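Local coordinates for protein 2-hydroxyisobutyryl-CoA synthetase (Aquincola tertiaricarbonis, PDB 6HDY) that belongs to the ANL superfamily of AMP-binding enzymes, with a large N-terminal domain joined to a smaller C-terminal domain, at residues A[108-113]-A[333-338]; A[121-126]-A[142-147]; A[368-373]-A[380-385]; A[402-405]-A[409-412]. All blocks are in the same frame, centred on the assembly; numbering follows the deposited sequence.

Contacts 1 and 2 adjoin in the large N-terminal part of the chain, their centres about 12 Å apart. Contact 2 is nested within the loop that contact 1 closes, and Asp143 of helix 141-157 hydrogen-bonds Ser334 and Thr333, tying them together. Contacts 3 and 4 follow in series, their centres about 13 Å apart, and touch where Pro383 packs on Ile402. Contact 3 runs from the edge strand 366-369 of an antiparallel sheet into helix 383-391 of the C-terminal domain; contact 4 belongs to that domain's mixed sheet. Centres of contacts 2 and 3 lie about 32 Å apart, on opposite sides of the chain's centre. The set thus samples both domains and the segment that joins them.

Contact 1 (A[108-113]-A[333-338])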
# COMPACT_ATOMS: atom_id res chain seq x y z
N PRO A 108 18.44 -7.67 -17.42
CA PRO A 108 17.86 -7.01 -16.25
C PRO A 108 17.52 -5.53 -16.43
O PRO A 108 18.17 -4.86 -17.22
CB PRO A 108 18.92 -7.25 -15.17
CG PRO A 108 20.19 -7.34 -15.89
CD PRO A 108 19.88 -7.93 -17.23
N PRO A 109 16.54 -4.98 -15.69
CA PRO A 109 15.68 -5.65 -14.71
C PRO A 109 14.38 -6.27 -15.23
O PRO A 109 13.83 -7.15 -14.56
CB PRO A 109 15.39 -4.53 -13.71
CG PRO A 109 15.41 -3.26 -14.54
CD PRO A 109 16.25 -3.54 -15.77
N PHE A 110 13.86 -5.80 -16.38
CA PHE A 110 12.53 -6.22 -16.87
C PHE A 110 12.48 -7.29 -17.97
O PHE A 110 11.39 -7.72 -18.34
CB PHE A 110 11.74 -4.98 -17.32
CG PHE A 110 11.65 -3.96 -16.22
CD1 PHE A 110 11.12 -4.29 -14.97
CD2 PHE A 110 12.18 -2.68 -16.40
CE1 PHE A 110 11.12 -3.36 -13.93
CE2 PHE A 110 12.14 -1.74 -15.35
CZ PHE A 110 11.58 -2.09 -14.14
N GLY A 111 13.64 -7.73 -18.46
CA GLY A 111 13.67 -8.75 -19.50
C GLY A 111 13.64 -8.20 -20.91
O GLY A 111 13.44 -6.99 -21.13
N ASP A 112 13.80 -9.10 -21.88
CA ASP A 112 13.80 -8.69 -23.27
C ASP A 112 12.41 -8.66 -23.90
O ASP A 112 12.28 -8.57 -25.12
CB ASP A 112 14.81 -9.49 -24.08
CG ASP A 112 15.88 -8.59 -24.63
OD1 ASP A 112 15.86 -7.37 -24.32
OD2 ASP A 112 16.74 -9.09 -25.40
N TYR A 113 11.38 -8.65 -23.05
CA TYR A 113 9.99 -8.55 -23.47
C TYR A 113 9.34 -7.25 -22.95
O TYR A 113 8.13 -7.10 -23.09
CB TYR A 113 9.19 -9.81 -23.04
CG TYR A 113 9.24 -10.08 -21.56
CD1 TYR A 113 10.34 -10.72 -20.99
CD2 TYR A 113 8.22 -9.67 -20.72
CE1 TYR A 113 10.43 -10.93 -19.62
CE2 TYR A 113 8.28 -9.90 -19.34
CZ TYR A 113 9.40 -10.50 -18.79
OH TYR A 113 9.50 -10.77 -17.45
N THR A 333 1.38 -2.37 -24.15
CA THR A 333 2.62 -2.10 -24.88
C THR A 333 3.86 -2.45 -24.04
O THR A 333 4.93 -2.67 -24.60
CB THR A 333 2.66 -0.64 -25.35
OG1 THR A 333 2.44 0.22 -24.22
CG2 THR A 333 1.64 -0.35 -26.45
N SER A 334 3.73 -2.50 -22.70
CA SER A 334 4.86 -2.79 -21.78
C SER A 334 4.72 -4.21 -21.24
O SER A 334 3.63 -4.58 -20.78
CB SER A 334 4.91 -1.78 -20.62
OG SER A 334 3.95 -2.08 -19.62
N GLN A 335 5.81 -5.02 -21.32
CA GLN A 335 5.80 -6.45 -20.93
C GLN A 335 4.56 -7.19 -21.45
O GLN A 335 3.87 -7.84 -20.67
CB GLN A 335 5.99 -6.61 -19.41
CG GLN A 335 7.39 -6.13 -18.94
CD GLN A 335 7.61 -6.39 -17.46
OE1 GLN A 335 6.76 -6.09 -16.62
NE2 GLN A 335 8.77 -6.93 -17.11
N PRO A 336 4.20 -7.08 -22.78
CA PRO A 336 2.99 -7.78 -23.24
C PRO A 336 3.17 -9.29 -23.18
O PRO A 336 4.23 -9.80 -23.54
CB PRO A 336 2.78 -7.25 -24.66
CG PRO A 336 4.13 -6.85 -25.13
CD PRO A 336 4.88 -6.38 -23.90
N MET A 337 2.18 -9.97 -22.67
CA MET A 337 2.19 -11.42 -22.53
C MET A 337 1.43 -12.03 -23.69
O MET A 337 0.25 -11.72 -23.89
CB MET A 337 1.55 -11.87 -21.21
CG MET A 337 2.32 -11.52 -19.95
SD MET A 337 4.01 -12.12 -19.76
CE MET A 337 3.97 -13.60 -20.44
N ILE A 338 2.11 -12.86 -24.49
CA ILE A 338 1.50 -13.51 -25.65
C ILE A 338 1.53 -15.01 -25.44
O ILE A 338 2.58 -15.65 -25.55
CB ILE A 338 2.09 -13.06 -27.02
CG1 ILE A 338 2.13 -11.52 -27.14
CG2 ILE A 338 1.29 -13.67 -28.18
CD1 ILE A 338 2.99 -11.00 -28.21
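The side chain of Gln335 runs between Phe110 and Tyr113 and presents its amide differently to each. Its plane is almost parallel to the Tyr113 ring, 3° away, but stands 84° from the Phe110 ring. Gln335 NE2 gives a hydrogen bond of 3.0 Å to Phe110 O, bent to 150° at the hydrogen. It meets that oxygen in the carbonyl plane, on a lone pair, and the acceptor also lies close to the plane of the amide. With its CG beside the backbone N and the chain extended beyond it, Gln335 brings NE2 obliquely toward the Tyr113 ring, 3.7 Å from Tyr113 CE2, while Gln335 CG passes 3.9 Å from the same CE2. NE2 also lies 3.6 Å from Phe110 CB, at the root of that side chain, whose ring extends to the far side. Phe110 O itself sits 3.4 Å above one face of the Tyr113 ring, toward its rim. The backbones meet at the other end of Tyr113: its carbonyl O takes a CA-H...O contact of 3.2 Å from Gln335 CA and touches Pro336 CD at 3.4 Å. NE2 also bonds Ala136 O and OE1 accepts from Gly138 N; together with the bond to Phe110 O these hold the amide's rotation and satisfy both of its buried polar ends. Helix 97-106 packs on Tyr113 through Leu100 and Ser103. A buried glutamine amide here joins the loops after helix 97-106 and before strand 340-347 to strand 136-140, as internal packing of the N-terminal domain.

Contact 2 (A[121-126]-A[142-147]); sequences IFHVHG and ADWRAI
One face of the Trp144 indole receives both Phe122 and His123: Phe122 CE2 stands over the five-membered ring, 3.5 Å from Trp144 CG, and His123 ND1 over the six-membered ring, 3.2 Å from Trp144 CH2. Trp144 CD2 lies in plane at the edge of the Phe122 ring. Neither pair is a stack, for the ring planes are turned by 56° and 40°. His123 has Trp144 over one of its faces and His125 CD2 at its edge. His125 meets the indole rim to rim, its NE2 3.5 Å from Trp144 CH2. A classic beta bulge, in which Phe122 and His123 both face Ile139, lets consecutive residues of strand 121-126 point toward helix 141-157. Trp144 reaches them with CG anti to its backbone N (chi1 -161°), and its indole also touches Trp179 and Ala183 of helix 176-187. The two imidazoles are hydrogen-bonded through His123 ND1 and His125 NE2 at 2.8 Å; either could donate. Beyond this pair, His125 ND1 bonds Ser173 O and His123 NE2 bonds Glu186 of the second subunit. The chemistry is that of an aromatic cluster bordered by a chain of hydrogen bonds that fixes both imidazoles and joins it to the dimer interface.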
# COMPACT_ATOMS: atom_id res chain seq x y z
N ILE A 121 8.43 3.58 -18.34
CA ILE A 121 8.05 2.84 -17.11
C ILE A 121 7.53 3.79 -16.02
O ILE A 121 8.19 4.78 -15.65
CB ILE A 121 9.15 1.87 -16.61
CG1 ILE A 121 9.43 0.79 -17.69
CG2 ILE A 121 8.75 1.19 -15.28
CD1 ILE A 121 10.87 0.51 -17.85
N PHE A 122 6.31 3.49 -15.60
CA PHE A 122 5.53 4.24 -14.62
C PHE A 122 5.57 3.63 -13.22
O PHE A 122 5.73 4.36 -12.25
CB PHE A 122 4.07 4.33 -15.12
CG PHE A 122 3.08 5.08 -14.27
CD1 PHE A 122 3.18 6.46 -14.11
CD2 PHE A 122 2.03 4.42 -13.65
CE1 PHE A 122 2.24 7.17 -13.34
CE2 PHE A 122 1.10 5.13 -12.87
CZ PHE A 122 1.19 6.50 -12.77
N HIS A 123 5.36 2.31 -13.11
CA HIS A 123 5.31 1.60 -11.84
C HIS A 123 6.14 0.35 -11.89
O HIS A 123 6.21 -0.32 -12.93
CB HIS A 123 3.88 1.20 -11.53
CG HIS A 123 3.16 2.08 -10.57
ND1 HIS A 123 2.38 1.55 -9.58
CD2 HIS A 123 3.05 3.42 -10.53
CE1 HIS A 123 1.80 2.57 -8.99
NE2 HIS A 123 2.19 3.72 -9.52
N VAL A 124 6.79 0.04 -10.75
CA VAL A 124 7.60 -1.15 -10.54
C VAL A 124 6.92 -2.00 -9.48
O VAL A 124 6.66 -1.52 -8.38
CB VAL A 124 9.10 -0.88 -10.23
CG1 VAL A 124 9.86 -2.19 -10.00
CG2 VAL A 124 9.76 -0.06 -11.34
N HIS A 125 6.56 -3.23 -9.84
CA HIS A 125 5.94 -4.22 -8.96
C HIS A 125 6.61 -5.54 -9.22
O HIS A 125 7.64 -5.57 -9.87
CB HIS A 125 4.43 -4.30 -9.22
CG HIS A 125 3.70 -3.04 -8.87
ND1 HIS A 125 3.32 -2.76 -7.57
CD2 HIS A 125 3.31 -2.02 -9.68
CE1 HIS A 125 2.74 -1.58 -7.62
NE2 HIS A 125 2.69 -1.11 -8.87
N GLY A 126 6.05 -6.62 -8.75
CA GLY A 126 6.65 -7.91 -9.00
C GLY A 126 6.04 -9.06 -8.24
O GLY A 126 4.97 -8.91 -7.65
N ALA A 142 0.89 4.28 -20.16
CA ALA A 142 -0.24 3.93 -21.03
C ALA A 142 -0.87 2.64 -20.61
O ALA A 142 -2.10 2.58 -20.55
CB ALA A 142 0.21 3.90 -22.49
N ASP A 143 -0.07 1.62 -20.20
CA ASP A 143 -0.63 0.34 -19.69
C ASP A 143 -1.38 0.50 -18.37
O ASP A 143 -2.41 -0.12 -18.21
CB ASP A 143 0.44 -0.74 -19.57
CG ASP A 143 0.85 -1.32 -20.89
OD1 ASP A 143 0.35 -0.84 -21.93
OD2 ASP A 143 1.67 -2.23 -20.91
N TRP A 144 -0.88 1.33 -17.46
CA TRP A 144 -1.52 1.60 -16.17
C TRP A 144 -2.94 2.16 -16.44
O TRP A 144 -3.92 1.73 -15.81
CB TRP A 144 -0.64 2.57 -15.31
CG TRP A 144 -1.02 2.51 -13.86
CD1 TRP A 144 -2.01 3.22 -13.24
CD2 TRP A 144 -0.60 1.52 -12.90
NE1 TRP A 144 -2.18 2.79 -11.94
CE2 TRP A 144 -1.31 1.75 -11.70
CE3 TRP A 144 0.33 0.45 -12.94
CZ2 TRP A 144 -1.12 0.97 -10.54
CZ3 TRP A 144 0.54 -0.30 -11.78
CH2 TRP A 144 -0.18 -0.04 -10.61
N ARG A 145 -3.04 3.11 -17.40
CA ARG A 145 -4.33 3.67 -17.85
C ARG A 145 -5.20 2.59 -18.50
O ARG A 145 -6.38 2.50 -18.18
CB ARG A 145 -4.15 4.90 -18.78
CG ARG A 145 -3.49 6.15 -18.13
CD ARG A 145 -3.81 6.39 -16.65
NE ARG A 145 -5.25 6.47 -16.34
CZ ARG A 145 -5.77 6.25 -15.13
NH1 ARG A 145 -4.98 5.92 -14.12
NH2 ARG A 145 -7.07 6.36 -14.92
N ALA A 146 -4.61 1.72 -19.35
CA ALA A 146 -5.35 0.60 -19.97
C ALA A 146 -5.92 -0.35 -18.88
O ALA A 146 -7.06 -0.79 -18.98
CB ALA A 146 -4.45 -0.16 -20.94
N ILE A 147 -5.14 -0.61 -17.82
CA ILE A 147 -5.54 -1.46 -16.69
C ILE A 147 -6.68 -0.80 -15.87
O ILE A 147 -7.65 -1.47 -15.52
CB ILE A 147 -4.30 -1.81 -15.79
CG1 ILE A 147 -3.27 -2.66 -16.56
CG2 ILE A 147 -4.75 -2.49 -14.46
CD1 ILE A 147 -1.83 -2.76 -15.94

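Contact 3 (A[368-373]-A[380-385]). With 8LQ ([[(2~{R},3~{S},4~{R},5~{R})-5-(6-aminopurin-9-yl)-3,4-bis(oxidanyl)oxolan-2-yl]methoxy-oxidanyl-phosphoryl] (3~{S})-3-oxidanylbutanoate), chain C.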
# COMPACT_ATOMS: atom_id res chain seq x y z
N GLY A 368 -7.50 -24.46 -9.20
CA GLY A 368 -6.19 -24.34 -8.57
C GLY A 368 -5.08 -24.51 -9.57
O GLY A 368 -5.33 -24.65 -10.76
N ARG A 369 -3.83 -24.48 -9.07
CA ARG A 369 -2.60 -24.65 -9.84
C ARG A 369 -2.39 -26.15 -10.03
O ARG A 369 -2.48 -26.90 -9.05
CB ARG A 369 -1.42 -24.02 -9.07
CG ARG A 369 -0.19 -23.73 -9.91
CD ARG A 369 0.48 -22.43 -9.49
NE ARG A 369 0.35 -21.40 -10.53
CZ ARG A 369 0.58 -20.11 -10.33
NH1 ARG A 369 0.94 -19.67 -9.12
NH2 ARG A 369 0.43 -19.24 -11.32
N ILE A 370 -2.16 -26.60 -11.28
CA ILE A 370 -1.95 -28.01 -11.58
C ILE A 370 -0.85 -28.62 -10.67
O ILE A 370 -1.00 -29.77 -10.24
CB ILE A 370 -1.71 -28.26 -13.09
CG1 ILE A 370 -2.98 -27.91 -13.90
CG2 ILE A 370 -1.25 -29.71 -13.38
CD1 ILE A 370 -2.77 -27.77 -15.38
N ASP A 371 0.20 -27.84 -10.33
CA ASP A 371 1.31 -28.29 -9.48
C ASP A 371 0.93 -28.49 -8.01
O ASP A 371 1.61 -29.23 -7.28
CB ASP A 371 2.53 -27.35 -9.62
CG ASP A 371 3.43 -27.74 -10.77
OD1 ASP A 371 3.95 -28.88 -10.76
OD2 ASP A 371 3.60 -26.92 -11.69
N ASP A 372 -0.16 -27.85 -7.57
CA ASP A 372 -0.64 -27.97 -6.20
C ASP A 372 -1.33 -29.31 -5.95
O ASP A 372 -1.40 -29.76 -4.79
CB ASP A 372 -1.54 -26.79 -5.83
CG ASP A 372 -0.79 -25.49 -5.65
OD1 ASP A 372 0.47 -25.52 -5.64
OD2 ASP A 372 -1.46 -24.43 -5.52
N MET A 373 -1.86 -29.92 -7.02
CA MET A 373 -2.54 -31.21 -6.99
C MET A 373 -1.60 -32.31 -6.44
O MET A 373 -0.40 -32.33 -6.76
CB MET A 373 -3.06 -31.57 -8.40
CG MET A 373 -3.81 -32.90 -8.46
SD MET A 373 -3.13 -34.13 -9.62
CE MET A 373 -1.73 -34.69 -8.76
N ASN A 380 -6.55 -38.22 -8.11
CA ASN A 380 -6.06 -36.84 -8.24
C ASN A 380 -6.90 -35.86 -7.43
O ASN A 380 -8.11 -35.74 -7.65
CB ASN A 380 -6.00 -36.42 -9.71
CG ASN A 380 -4.92 -37.12 -10.51
OD1 ASN A 380 -4.08 -37.87 -9.98
ND2 ASN A 380 -4.90 -36.87 -11.81
N ILE A 381 -6.26 -35.17 -6.46
CA ILE A 381 -6.95 -34.25 -5.57
C ILE A 381 -6.36 -32.85 -5.58
O ILE A 381 -5.14 -32.69 -5.43
CB ILE A 381 -7.02 -34.82 -4.10
CG1 ILE A 381 -7.55 -36.27 -4.05
CG2 ILE A 381 -7.83 -33.91 -3.16
CD1 ILE A 381 -6.89 -37.09 -3.01
N TYR A 382 -7.23 -31.83 -5.70
CA TYR A 382 -6.88 -30.42 -5.61
C TYR A 382 -7.20 -29.94 -4.19
O TYR A 382 -8.26 -30.31 -3.68
CB TYR A 382 -7.62 -29.59 -6.67
CG TYR A 382 -6.89 -29.59 -7.99
CD1 TYR A 382 -7.03 -30.65 -8.89
CD2 TYR A 382 -5.99 -28.58 -8.31
CE1 TYR A 382 -6.33 -30.67 -10.10
CE2 TYR A 382 -5.28 -28.59 -9.52
CZ TYR A 382 -5.46 -29.64 -10.41
OH TYR A 382 -4.77 -29.68 -11.60
N PRO A 383 -6.32 -29.15 -3.53
CA PRO A 383 -6.63 -28.68 -2.16
C PRO A 383 -7.99 -28.00 -1.99
O PRO A 383 -8.60 -28.10 -0.91
CB PRO A 383 -5.47 -27.72 -1.85
CG PRO A 383 -4.36 -28.21 -2.70
CD PRO A 383 -5.01 -28.65 -3.97
N SER A 384 -8.48 -27.34 -3.06
CA SER A 384 -9.77 -26.64 -3.08
C SER A 384 -10.97 -27.59 -2.91
O SER A 384 -12.04 -27.13 -2.47
CB SER A 384 -9.92 -25.79 -4.34
OG SER A 384 -9.96 -26.60 -5.50
N GLU A 385 -10.81 -28.88 -3.28
CA GLU A 385 -11.88 -29.89 -3.16
C GLU A 385 -12.12 -30.24 -1.68
O GLU A 385 -13.26 -30.39 -1.26
CB GLU A 385 -11.56 -31.15 -3.98
CG GLU A 385 -11.50 -30.92 -5.49
CD GLU A 385 -10.92 -32.07 -6.30
OE1 GLU A 385 -9.90 -32.65 -5.87
OE2 GLU A 385 -11.47 -32.36 -7.38
N9 8LQ C . -5.60 -17.27 -8.65
C8 8LQ C . -5.71 -15.94 -8.80
N7 8LQ C . -7.00 -15.62 -8.85
C5 8LQ C . -7.70 -16.75 -8.77
C6 8LQ C . -9.03 -17.02 -8.72
N6 8LQ C . -9.88 -16.01 -8.83
N1 8LQ C . -9.49 -18.28 -8.59
C2 8LQ C . -8.61 -19.35 -8.47
N3 8LQ C . -7.26 -19.05 -8.45
C4 8LQ C . -6.83 -17.77 -8.63
CAA 8LQ C . -3.00 -10.20 -9.09
CAZ 8LQ C . -4.30 -11.04 -8.93
OAE 8LQ C . -4.71 -11.02 -7.56
CAL 8LQ C . -4.10 -12.51 -9.36
CAS 8LQ C . -2.94 -13.15 -8.59
OAC 8LQ C . -3.10 -13.53 -7.44
OAQ 8LQ C . -1.74 -13.18 -9.27
PBC 8LQ C . -0.49 -14.06 -8.78
OAH 8LQ C . -0.08 -13.43 -7.38
OAD 8LQ C . 0.62 -14.08 -9.75
O5' 8LQ C . -1.08 -15.51 -8.61
C5' 8LQ C . -1.76 -16.07 -9.73
C4' 8LQ C . -2.29 -17.43 -9.38
O4' 8LQ C . -3.20 -17.32 -8.25
C3' 8LQ C . -3.11 -17.89 -10.51
O3' 8LQ C . -2.27 -18.53 -11.51
C2' 8LQ C . -4.05 -18.87 -9.80
O2' 8LQ C . -3.36 -20.14 -9.46
C1' 8LQ C . -4.37 -18.11 -8.53
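Tyr382 N donates a nearly straight hydrogen bond of 2.8 Å to Glu385 OE1, which it meets from above the carboxylate plane. In return Glu385 N bonds Tyr382 O at 3.0 Å, so the first turn of helix 383-391 is tied at both atoms to the residue whose ring carries the contact. Met373 CB lies over one face of that ring, 3.8 Å from the centroid and 14° off the normal, a CH-pi contact. The methionine starts with CG trans to N (chi1 -179°) and then bends, which takes SD past the ring in an oblique Met-aromatic contact and on to Asn380 CG, 3.6 Å away. On this path Met373 CG passes 3.3 Å from Ile381 O. At the ring's edge Tyr382 OH is close to Ile370 CA (3.3 Å), and the two side chains run alongside each other, while Arg369 O approaches Tyr382 CE2 obliquely. The sequence Gly-Arg-x-Asp-Asp followed by Asn-Ile-Tyr-Pro-Ser-Glu matches the A8 motif of the ANL superfamily, which in relatives holds the hinge between the large and small domains. Tyr382 packs against the turn at this probable hinge, where Asp372 N bonds Arg369 O. Arg369 itself points away from this packing, bent at chi2 and chi3. Both ribose hydroxyls of the bound 8LQ lie over one face of its guanidinium, O3' 2.8 Å from Arg369 NH2; this is a close approach from above the plane, not along an N-H. NH2 also has a weak bond to Ser342 O, and Asp344 hydrogen-bonds the ligand beside it.

Contact 4 (A[402-405]-A[409-412])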
# COMPACT_ATOMS: atom_id res chain seq x y z
N ILE A 402 -3.66 -29.71 5.20
CA ILE A 402 -3.52 -30.98 4.49
C ILE A 402 -2.03 -31.31 4.63
O ILE A 402 -1.19 -30.45 4.35
CB ILE A 402 -3.97 -30.89 3.01
CG1 ILE A 402 -5.36 -30.24 2.87
CG2 ILE A 402 -3.90 -32.25 2.33
CD1 ILE A 402 -5.59 -29.58 1.52
N VAL A 403 -1.71 -32.49 5.20
CA VAL A 403 -0.32 -32.93 5.42
C VAL A 403 -0.00 -34.05 4.42
O VAL A 403 -0.64 -35.11 4.44
CB VAL A 403 0.02 -33.27 6.90
CG1 VAL A 403 1.46 -33.76 7.04
CG2 VAL A 403 -0.21 -32.06 7.82
N ILE A 404 0.93 -33.77 3.50
CA ILE A 404 1.30 -34.70 2.42
C ILE A 404 2.80 -34.94 2.31
O ILE A 404 3.61 -34.29 2.99
CB ILE A 404 0.72 -34.25 1.02
CG1 ILE A 404 1.52 -33.04 0.42
CG2 ILE A 404 -0.80 -34.00 1.05
CD1 ILE A 404 1.34 -32.80 -1.10
N THR A 405 3.15 -35.86 1.43
CA THR A 405 4.51 -36.14 1.00
C THR A 405 4.52 -36.36 -0.51
O THR A 405 3.72 -37.15 -1.02
CB THR A 405 5.21 -37.24 1.83
OG1 THR A 405 6.59 -37.22 1.46
CG2 THR A 405 4.62 -38.65 1.62
N ALA A 409 4.67 -42.56 -2.24
CA ALA A 409 3.24 -42.69 -2.55
C ALA A 409 2.38 -42.68 -1.27
O ALA A 409 2.77 -43.26 -0.25
CB ALA A 409 2.98 -43.96 -3.35
N MET A 410 1.23 -41.96 -1.32
CA MET A 410 0.33 -41.86 -0.17
C MET A 410 -0.87 -42.78 -0.29
O MET A 410 -1.55 -42.78 -1.32
CB MET A 410 -0.13 -40.42 0.04
CG MET A 410 0.96 -39.51 0.53
SD MET A 410 0.37 -37.81 0.61
CE MET A 410 0.17 -37.44 -1.12
N ASP A 411 -1.13 -43.55 0.79
CA ASP A 411 -2.25 -44.48 0.87
C ASP A 411 -3.51 -43.79 1.42
O ASP A 411 -4.63 -44.13 1.02
CB ASP A 411 -1.88 -45.69 1.74
CG ASP A 411 -0.86 -46.62 1.09
OD1 ASP A 411 -1.01 -46.94 -0.11
OD2 ASP A 411 0.08 -47.06 1.81
N GLU A 412 -3.31 -42.81 2.33
CA GLU A 412 -4.41 -42.06 2.96
C GLU A 412 -4.13 -40.56 2.98
O GLU A 412 -2.99 -40.12 2.86
CB GLU A 412 -4.68 -42.55 4.42
CG GLU A 412 -4.43 -44.03 4.71
CD GLU A 412 -3.33 -44.29 5.72
OE1 GLU A 412 -2.15 -43.99 5.43
OE2 GLU A 412 -3.67 -44.78 6.83
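Strands 399-403 and 413-419 form a hairpin of the C-terminal domain's mixed sheet, and in the long loop between them Met410 folds back on Ile404 and Thr405. The sulfur does most of the touching. Thr405 N points its N-H at Met410 SD, 3.5 Å away, in a weak but fairly straight hydrogen bond of 165°; SD also lies 3.6 Å from Ile404 CB. Met410 carries CG beside its backbone N and is extended to SD, then turns at chi3 (-69°), which swings the methyl back so that Met410 CE lies 3.6 Å from Thr405 O and 3.9 Å from Ile404 CB. One thioether thus meets the N-H and the carbonyl of the same residue, the first with its sulfur and the second with its methyl. The side chains cross at a slant. Thr405 CG2, held between its own backbone N and carbonyl carbon (chi1 -170° for OG1), comes 3.9 Å from Met410 CG, whereas Ile404 offers CB and CG2 to the sulfur and directs the rest of its side chain elsewhere. The hairpin is paired next to the loop by the backbone bond of Val403 with Leu414, and strand 470-471 flanks strand 399-403 on the other side, with Ile471 bonded to Ile402 and Ile404. Both Thr405 and Met410 also pack on Phe477 of the C-terminal helix 474-486. Toward the small hairpin 374-381, Met410 touches Ile376 and bonds the backbone of Arg377, while Ile404 rests on Phe374.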